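Long-range contact in aldo-keto Reductase, OXIDOREDUCTASE (Salmonella typhimurium, PDB 5T79), which binds NADPH and probably acts as an aldo-keto reductase, linked to the conversion of 3-hydroxybutanal to 1,3-butanediol: residues I28-W33 and T58-A63. Sequence-based numbering, arbitrary orientation.
With NDP (NADPH dihydro-nicotinamide-adenine-dinucleotide phosphate), chain E.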
ATOM      1  N   ILE A  28      -0.956   9.897   0.064  1.00 14.60           N
ATOM      2  CA  ILE A  28       0.253   9.150   0.414  1.00 14.34           C
ATOM      3  C   ILE A  28      -0.055   8.231   1.621  1.00 15.96           C
ATOM      4  O   ILE A  28      -0.447   8.739   2.670  1.00 15.27           O
ATOM      5  CB  ILE A  28       1.455  10.087   0.751  1.00 17.16           C
ATOM      6  CG1 ILE A  28       1.731  11.160  -0.380  1.00 18.09           C
ATOM      7  CG2 ILE A  28       2.705   9.252   1.101  1.00 17.50           C
ATOM      8  CD1 ILE A  28       2.580  10.729  -1.508  1.00 34.40           C
ATOM      9  N   SER A  29       0.123   6.901   1.476  1.00 11.04           N
ATOM     10  CA  SER A  29      -0.022   5.948   2.593  1.00 10.10           C
ATOM     11  C   SER A  29       1.375   5.384   2.921  1.00 16.11           C
ATOM     12  O   SER A  29       2.250   5.397   2.062  1.00 15.57           O
ATOM     13  CB  SER A  29      -0.996   4.819   2.223  1.00 12.57           C
ATOM     14  OG  SER A  29      -2.298   5.335   1.968  1.00 13.47           O
ATOM     15  N   LEU A  30       1.575   4.866   4.136  1.00 15.04           N
ATOM     16  CA  LEU A  30       2.864   4.294   4.525  1.00 13.72           C
ATOM     17  C   LEU A  30       2.755   2.789   4.712  1.00 15.81           C
ATOM     18  O   LEU A  30       1.915   2.337   5.473  1.00 13.62           O
ATOM     19  CB  LEU A  30       3.393   4.951   5.830  1.00 12.77           C
ATOM     20  CG  LEU A  30       4.753   4.417   6.361  1.00 15.96           C
ATOM     21  CD1 LEU A  30       5.914   4.747   5.392  1.00 15.30           C
ATOM     22  CD2 LEU A  30       5.035   4.921   7.783  1.00 16.13           C
ATOM     23  N   GLY A  31       3.644   2.051   4.047  1.00 14.41           N
ATOM     24  CA  GLY A  31       3.743   0.600   4.154  1.00 13.76           C
ATOM     25  C   GLY A  31       4.808   0.177   5.144  1.00 16.08           C
ATOM     26  O   GLY A  31       5.813   0.875   5.312  1.00 16.57           O
ATOM     27  N   LEU A  32       4.597  -0.972   5.817  1.00 13.90           N
ATOM     28  CA  LEU A  32       5.518  -1.461   6.857  1.00 13.89           C
ATOM     29  C   LEU A  32       6.299  -2.715   6.391  1.00 18.42           C
ATOM     30  O   LEU A  32       6.864  -3.444   7.221  1.00 17.89           O
ATOM     31  CB  LEU A  32       4.721  -1.715   8.169  1.00 13.74           C
ATOM     32  CG  LEU A  32       4.419  -0.434   9.024  1.00 15.09           C
ATOM     33  CD1 LEU A  32       3.345   0.445   8.379  1.00 15.04           C
ATOM     34  CD2 LEU A  32       3.966  -0.798  10.435  1.00 14.14           C
ATOM     35  N   TRP A  33       6.392  -2.917   5.059  1.00 19.59           N
ATOM     36  CA  TRP A  33       7.100  -4.057   4.431  1.00 21.99           C
ATOM     37  C   TRP A  33       8.541  -4.098   4.870  1.00 26.07           C
ATOM     38  O   TRP A  33       9.006  -5.159   5.267  1.00 26.24           O
ATOM     39  CB  TRP A  33       6.999  -3.995   2.902  1.00 23.32           C
ATOM     40  CG  TRP A  33       7.622  -5.139   2.144  1.00 26.85           C
ATOM     41  CD1 TRP A  33       7.627  -6.457   2.490  1.00 30.29           C
ATOM     42  CD2 TRP A  33       8.204  -5.067   0.833  1.00 28.13           C
ATOM     43  NE1 TRP A  33       8.243  -7.201   1.508  1.00 31.35           N
ATOM     44  CE2 TRP A  33       8.611  -6.372   0.482  1.00 33.21           C
ATOM     45  CE3 TRP A  33       8.476  -4.012  -0.053  1.00 30.59           C
ATOM     46  CZ2 TRP A  33       9.278  -6.654  -0.721  1.00 34.17           C
ATOM     47  CZ3 TRP A  33       9.112  -4.294  -1.259  1.00 33.42           C
ATOM     48  CH2 TRP A  33       9.517  -5.597  -1.575  1.00 34.61           C
ATOM     49  N   THR A  58      -2.840   8.839   7.449  1.00 12.89           N
ATOM     50  CA  THR A  58      -3.711   8.116   8.386  1.00 12.53           C
ATOM     51  C   THR A  58      -3.750   6.613   8.089  1.00 15.72           C
ATOM     52  O   THR A  58      -4.390   5.862   8.825  1.00 15.03           O
ATOM     53  CB  THR A  58      -5.147   8.700   8.262  1.00 15.43           C
ATOM     54  OG1 THR A  58      -5.538   8.558   6.896  1.00 15.56           O
ATOM     55  CG2 THR A  58      -5.219  10.187   8.616  1.00 14.07           C
ATOM     56  N   HIS A  59      -3.094   6.169   6.999  1.00 11.36           N
ATOM     57  CA  HIS A  59      -3.171   4.770   6.619  1.00 10.23           C
ATOM     58  C   HIS A  59      -1.811   4.083   6.683  1.00 14.54           C
ATOM     59  O   HIS A  59      -0.860   4.497   6.010  1.00 13.60           O
ATOM     60  CB  HIS A  59      -3.798   4.634   5.195  1.00 10.72           C
ATOM     61  CG  HIS A  59      -3.839   3.220   4.677  1.00 13.10           C
ATOM     62  ND1 HIS A  59      -4.136   2.138   5.515  1.00 14.53           N
ATOM     63  CD2 HIS A  59      -3.659   2.757   3.417  1.00 14.57           C
ATOM     64  CE1 HIS A  59      -4.084   1.064   4.743  1.00 14.61           C
ATOM     65  NE2 HIS A  59      -3.807   1.386   3.470  1.00 14.87           N
ATOM     66  N   PHE A  60      -1.736   3.019   7.518  1.00 11.29           N
ATOM     67  CA  PHE A  60      -0.554   2.187   7.713  1.00 10.93           C
ATOM     68  C   PHE A  60      -0.894   0.797   7.214  1.00 12.81           C
ATOM     69  O   PHE A  60      -1.902   0.207   7.634  1.00 11.25           O
ATOM     70  CB  PHE A  60      -0.123   2.181   9.200  1.00 12.40           C
ATOM     71  CG  PHE A  60       0.196   3.557   9.754  1.00 14.24           C
ATOM     72  CD1 PHE A  60       1.142   4.374   9.137  1.00 16.13           C
ATOM     73  CD2 PHE A  60      -0.393   4.005  10.932  1.00 18.44           C
ATOM     74  CE1 PHE A  60       1.415   5.664   9.627  1.00 17.06           C
ATOM     75  CE2 PHE A  60      -0.084   5.276  11.457  1.00 21.68           C
ATOM     76  CZ  PHE A  60       0.801   6.104  10.786  1.00 18.54           C
ATOM     77  N   ASP A  61      -0.106   0.302   6.267  1.00 10.52           N
ATOM     78  CA  ASP A  61      -0.386  -0.978   5.636  1.00 11.07           C
ATOM     79  C   ASP A  61       0.604  -2.044   6.112  1.00 14.94           C
ATOM     80  O   ASP A  61       1.817  -1.858   6.020  1.00 13.11           O
ATOM     81  CB  ASP A  61      -0.322  -0.796   4.110  1.00 12.48           C
ATOM     82  CG  ASP A  61      -0.497  -2.074   3.314  1.00 15.47           C
ATOM     83  OD1 ASP A  61      -1.666  -2.444   3.031  1.00 14.50           O
ATOM     84  OD2 ASP A  61       0.525  -2.680   2.944  1.00 16.00           O
ATOM     85  N   LEU A  62       0.072  -3.171   6.598  1.00 12.08           N
ATOM     86  CA  LEU A  62       0.888  -4.282   7.089  1.00 11.48           C
ATOM     87  C   LEU A  62       0.495  -5.560   6.360  1.00 13.21           C
ATOM     88  O   LEU A  62      -0.372  -5.550   5.490  1.00 11.70           O
ATOM     89  CB  LEU A  62       0.669  -4.436   8.633  1.00 11.06           C
ATOM     90  CG  LEU A  62       1.161  -3.251   9.480  1.00 14.44           C
ATOM     91  CD1 LEU A  62       0.015  -2.276   9.792  1.00 15.07           C
ATOM     92  CD2 LEU A  62       1.792  -3.735  10.764  1.00 15.89           C
ATOM     93  N   ALA A  63       1.153  -6.653   6.698  1.00 12.44           N
ATOM     94  CA  ALA A  63       0.834  -8.014   6.252  1.00 12.71           C
ATOM     95  C   ALA A  63       1.345  -8.917   7.337  1.00 14.57           C
ATOM     96  O   ALA A  63       2.252  -8.519   8.103  1.00 13.32           O
ATOM     97  CB  ALA A  63       1.455  -8.360   4.887  1.00 13.79           C
TER
HETATM   98  PA  NDP E 404       8.757   2.176  -2.558  0.57 25.60           P
HETATM   99  O1A NDP E 404       8.102   3.472  -2.187  0.57 23.10           O
HETATM  100  O2A NDP E 404       8.735   1.579  -3.893  0.57  3.00           O
HETATM  101  O5B NDP E 404      10.314   2.170  -2.153  0.57 30.54           O
HETATM  102  C5B NDP E 404      10.562   2.319  -0.741  0.57 33.61           C
HETATM  103  C4B NDP E 404      12.036   2.292  -0.442  0.57 36.76           C
HETATM  104  O4B NDP E 404      12.730   3.164  -1.362  0.57 36.96           O
HETATM  105  C3B NDP E 404      12.381   2.779   0.964  0.57 37.02           C
HETATM  106  O3B NDP E 404      12.461   1.677   1.865  0.57 36.15           O
HETATM  107  C2B NDP E 404      13.708   3.502   0.773  0.57 37.50           C
HETATM  108  O2B NDP E 404      14.822   2.587   0.870  0.57 39.95           O
HETATM  109  C1B NDP E 404      13.611   4.022  -0.663  0.57 37.87           C
HETATM  110  N9A NDP E 404      13.114   5.389  -0.785  0.57 36.26           N
HETATM  111  C8A NDP E 404      11.831   5.835  -0.606  0.57 35.68           C
HETATM  112  N7A NDP E 404      11.682   7.125  -0.794  0.57 35.76           N
HETATM  113  C5A NDP E 404      12.960   7.560  -1.111  0.57 35.69           C
HETATM  114  C6A NDP E 404      13.494   8.841  -1.360  0.57 35.32           C
HETATM  115  N6A NDP E 404      12.753   9.948  -1.469  0.57 34.12           N
HETATM  116  N1A NDP E 404      14.829   8.936  -1.556  0.57 34.99           N
HETATM  117  C2A NDP E 404      15.563   7.817  -1.555  0.57 36.80           C
HETATM  118  N3A NDP E 404      15.168   6.556  -1.356  0.57 38.18           N
HETATM  119  C4A NDP E 404      13.851   6.498  -1.117  0.57 37.05           C
HETATM  120  O3  NDP E 404       7.939   1.237  -1.574  0.57 26.24           O
HETATM  121  PN  NDP E 404       8.073  -0.353  -1.458  0.57 27.93           P
HETATM  122  O1N NDP E 404       8.932  -0.443  -0.252  0.57 32.48           O
HETATM  123  O2N NDP E 404       8.509  -1.021  -2.754  0.57 32.86           O
HETATM  124  O5D NDP E 404       6.611  -1.021  -1.220  0.57 32.03           O
HETATM  125  C5D NDP E 404       5.536  -0.110  -0.861  0.57 28.76           C
HETATM  126  C4D NDP E 404       4.602  -0.746   0.142  0.57 27.17           C
HETATM  127  O4D NDP E 404       3.702  -1.629  -0.554  0.57 30.19           O
HETATM  128  C3D NDP E 404       5.237  -1.601   1.223  0.57 24.81           C
HETATM  129  O3D NDP E 404       5.729  -0.791   2.279  0.57 29.20           O
HETATM  130  C2D NDP E 404       4.105  -2.571   1.593  0.57 22.73           C
HETATM  131  O2D NDP E 404       3.197  -2.171   2.619  0.57  8.02           O
HETATM  132  C1D NDP E 404       3.386  -2.746   0.252  0.57 29.37           C
HETATM  133  N1N NDP E 404       3.821  -3.940  -0.501  0.57 30.84           N
HETATM  134  C2N NDP E 404       2.834  -4.877  -0.805  0.57 32.00           C
HETATM  135  C3N NDP E 404       3.092  -6.005  -1.489  0.57 30.12           C
HETATM  136  C7N NDP E 404       1.941  -6.813  -2.024  0.57 24.57           C
HETATM  137  O7N NDP E 404       2.249  -7.874  -2.589  0.57 23.96           O
HETATM  138  N7N NDP E 404       0.674  -6.434  -1.857  0.57 15.11           N
HETATM  139  C4N NDP E 404       4.520  -6.411  -1.744  0.57 33.01           C
HETATM  140  C5N NDP E 404       5.456  -5.256  -1.629  0.57 32.96           C
HETATM  141  C6N NDP E 404       5.131  -4.130  -1.027  0.57 30.65           C
HETATM  142  P2B NDP E 404      16.217   2.772   1.681  0.57 40.57           P
HETATM  143  O1X NDP E 404      16.478   1.806   2.776  0.57 40.60           O
HETATM  144  O2X NDP E 404      17.222   2.672   0.541  0.57 42.73           O
HETATM  145  O3X NDP E 404      16.199   4.225   2.140  0.57 41.55           O
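The rings of His59 and Phe60 both receive the neighbouring strand at an edge: Ser29 OG lies near the imidazole plane, 3.3 Å from His59 CD2, and Leu30 CB abuts Phe60 CD1 at 4.0 Å. One imidazole face has Asp61 N above it, towards the rim. One face of the Trp33 indole takes NADPH C5N, 3.6 Å above the plane and offset toward the rim, with NADPH PN in plane at the edge. Ser29 OG and His59 ND1 are hydrogen-bonded elsewhere, to Ser293 OG and Ile93 O. Two backbone hydrogen bonds join the parallel strands, Leu30 N to His59 O and Asp61 N to Leu30 O (3.0 Å); a third, Leu32 N to Asp61 O (2.9 Å), continues the pattern just past strand 24-31. The side chain of Leu32 sends its two methyls to different partners, CD1 to Phe60 CB and CD2 to Leu62 CD2 (3.7 Å).

With CG anti to the backbone N (chi1 176°), Asp61 directs OD2 to NADPH O2D, which donates a 2.7 Å hydrogen bond; Lys97 NZ forms a salt bridge to Asp61 OD2 as well. Gly31 CA comes within 3.1 Å of NADPH O3D. Strands 24-31 and 59-61, connected through helix 42-54, form a right-handed beta-alpha-beta unit of the TIM barrel, their C-terminal ends cradling the nicotinamide ribose, as in aldo-keto reductases.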